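Local coordinates for adenylate cyclase-like protein (Chlamydia trachomatis, PDB 4QO6) that forms part of the inner-membrane ring of the type III secretion system, this piece being three BON-like domains of its periplasmic region, at residues 101-106 and 132-137. Numbering follows the deposited sequence.
Sequences FVISGY and NKVIIE
Two backbone hydrogen bonds tie the parallel strands together: Lys-133 N donates to Ile-103 O (2.9 Å), and Ile-135 N makes a nearly straight bond to Gly-105 O (2.7 Å). Between them, where both strands are broken, a water replaces the direct backbone bond, accepting from Gly-105 N and donating to Lys-133 O. Val-134 N turns back to Asn-132 OD1 (3.1 Å) in an Asx turn, its N-H meeting the carboxamide oxygen from above the carbonyl plane. At phi 128° and psi -166° any CB on Gly-105 would jam against Ser-104 O, a backbone shape that calls for glycine. Gly-105 O also takes a CA-H...O contact from Val-134 CA, and Tyr-106 CA makes another to Ile-135 O.

Side chains meet on two faces. Ile-103 has CG1 anti to its backbone N (chi1 -180°), where it makes apolar contact with Val-134 CG2 at 4.0 Å; the CG2 methyl, left between N and the carbonyl carbon, touches Asn-132 OD1 and CA. On the other face, Tyr-106 and Ile-135 run side by side, Ile-135 CB lying 3.5 Å from Tyr-106 CD1. Glu-137 crosses Tyr-106 at about a right angle, its OE2 in van der Waals contact with Tyr-106 CB; OE2 also accepts from Asn-162 N, and the tyrosine OH bonds to Gly-191 O. The Lys-133 chain crosses Val-102, with CG 4.0 Å from Val-102 CG1.

Strands 100-107 and 130-136 are the parallel pair of a beta-alpha-beta unit connected by helix 110-123, with strand 92-95 antiparallel beyond 100-107. Ile-103 packs on Leu-82 of helix 71-83, whereas Tyr-106 and Glu-137 reach Phe-160 of strand 157-161, joining this sheet to the next.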
loop_
_atom_site.group_PDB
_atom_site.type_symbol
_atom_site.label_atom_id
_atom_site.label_comp_id
_atom_site.label_asym_id
_atom_site.label_seq_id
_atom_site.Cartn_x
_atom_site.Cartn_y
_atom_site.Cartn_z
ATOM N N PHE A 101 3.318 -10.558 -0.974
ATOM C CA PHE A 101 2.637 -9.812 0.090
ATOM C C PHE A 101 2.971 -8.306 -0.018
ATOM O O PHE A 101 4.120 -7.936 -0.295
ATOM C CB PHE A 101 3.026 -10.335 1.489
ATOM C CG PHE A 101 2.595 -11.755 1.726
ATOM C CD1 PHE A 101 1.297 -12.046 2.089
ATOM C CD2 PHE A 101 3.427 -12.774 1.464
ATOM C CE1 PHE A 101 0.874 -13.326 2.257
ATOM C CE2 PHE A 101 3.030 -14.059 1.675
ATOM C CZ PHE A 101 1.751 -14.331 2.053
ATOM N N VAL A 102 1.954 -7.464 0.237
ATOM C CA VAL A 102 2.032 -6.022 0.104
ATOM C C VAL A 102 1.543 -5.391 1.400
ATOM O O VAL A 102 0.461 -5.725 1.875
ATOM C CB VAL A 102 1.133 -5.514 -1.032
ATOM C CG1 VAL A 102 1.174 -3.989 -1.107
ATOM C CG2 VAL A 102 1.574 -6.106 -2.375
ATOM N N ILE A 103 2.358 -4.522 1.986
ATOM C CA ILE A 103 2.041 -3.854 3.248
ATOM C C ILE A 103 1.817 -2.371 2.896
ATOM O O ILE A 103 2.662 -1.752 2.220
ATOM C CB ILE A 103 3.166 -4.056 4.326
ATOM C CG1 ILE A 103 2.828 -3.366 5.647
ATOM C CG2 ILE A 103 4.510 -3.511 3.896
ATOM C CD1 ILE A 103 2.051 -4.263 6.561
ATOM N N SER A 104 0.710 -1.786 3.373
ATOM C CA SER A 104 0.323 -0.446 2.912
ATOM C C SER A 104 -0.305 0.332 4.027
ATOM O O SER A 104 -0.700 -0.249 5.014
ATOM C CB SER A 104 -0.640 -0.547 1.709
ATOM O OG SER A 104 -1.824 -1.156 2.154
ATOM N N GLY A 105 -0.415 1.643 3.816
ATOM C CA GLY A 105 -0.957 2.626 4.771
ATOM C C GLY A 105 0.007 3.794 4.993
ATOM O O GLY A 105 0.973 3.942 4.248
ATOM N N TYR A 106 -0.235 4.587 6.047
ATOM C CA TYR A 106 0.550 5.778 6.403
ATOM C C TYR A 106 1.208 5.617 7.752
ATOM O O TYR A 106 0.610 5.055 8.613
ATOM C CB TYR A 106 -0.381 7.030 6.481
ATOM C CG TYR A 106 -0.984 7.355 5.157
ATOM C CD1 TYR A 106 -0.253 8.034 4.201
ATOM C CD2 TYR A 106 -2.263 6.923 4.829
ATOM C CE1 TYR A 106 -0.784 8.279 2.945
ATOM C CE2 TYR A 106 -2.806 7.190 3.588
ATOM C CZ TYR A 106 -2.068 7.873 2.662
ATOM O OH TYR A 106 -2.609 8.122 1.425
ATOM N N ASN A 132 6.936 -3.327 0.141
ATOM C CA ASN A 132 6.576 -2.297 1.064
ATOM C C ASN A 132 6.067 -1.058 0.381
ATOM O O ASN A 132 6.822 -0.410 -0.292
ATOM C CB ASN A 132 7.737 -1.895 1.942
ATOM C CG ASN A 132 7.470 -0.581 2.611
ATOM O OD1 ASN A 132 6.459 -0.418 3.307
ATOM N ND2 ASN A 132 8.318 0.393 2.342
ATOM N N LYS A 133 4.797 -0.712 0.616
ATOM C CA LYS A 133 4.177 0.445 0.036
ATOM C C LYS A 133 3.702 1.456 1.058
ATOM O O LYS A 133 2.974 2.374 0.743
ATOM C CB LYS A 133 3.004 0.018 -0.852
ATOM C CG LYS A 133 3.448 -0.796 -2.039
ATOM C CD LYS A 133 2.427 -0.633 -3.162
ATOM C CE LYS A 133 2.877 -1.281 -4.461
ATOM N NZ LYS A 133 2.138 -2.557 -4.684
ATOM N N VAL A 134 4.168 1.354 2.283
ATOM C CA VAL A 134 3.753 2.285 3.285
ATOM C C VAL A 134 4.231 3.696 2.923
ATOM O O VAL A 134 5.368 3.874 2.476
ATOM C CB VAL A 134 4.289 1.841 4.670
ATOM C CG1 VAL A 134 4.033 2.918 5.711
ATOM C CG2 VAL A 134 3.602 0.545 5.075
ATOM N N ILE A 135 3.371 4.689 3.134
ATOM C CA ILE A 135 3.699 6.089 2.864
ATOM C C ILE A 135 4.214 6.783 4.175
ATOM O O ILE A 135 3.546 6.710 5.207
ATOM C CB ILE A 135 2.451 6.834 2.342
ATOM C CG1 ILE A 135 1.752 6.112 1.162
ATOM C CG2 ILE A 135 2.792 8.275 1.938
ATOM C CD1 ILE A 135 2.423 6.270 -0.161
ATOM N N ILE A 136 5.365 7.474 4.148
ATOM C CA ILE A 136 5.833 8.225 5.362
ATOM C C ILE A 136 5.384 9.702 5.288
ATOM O O ILE A 136 5.762 10.423 4.377
ATOM C CB ILE A 136 7.370 8.171 5.554
ATOM C CG1 ILE A 136 7.904 6.726 5.485
ATOM C CG2 ILE A 136 7.781 8.819 6.875
ATOM C CD1 ILE A 136 7.180 5.754 6.394
ATOM N N GLU A 137 4.574 10.142 6.229
ATOM C CA GLU A 137 4.028 11.509 6.189
ATOM C C GLU A 137 5.086 12.622 6.178
ATOM O O GLU A 137 5.023 13.511 5.352
ATOM C CB GLU A 137 2.994 11.731 7.301
ATOM C CG GLU A 137 1.642 11.089 6.981
ATOM C CD GLU A 137 0.724 10.915 8.191
ATOM O OE1 GLU A 137 1.085 11.344 9.321
ATOM O OE2 GLU A 137 -0.390 10.363 7.994
HETATM O O HOH W 1 0.498 2.604 1.001
#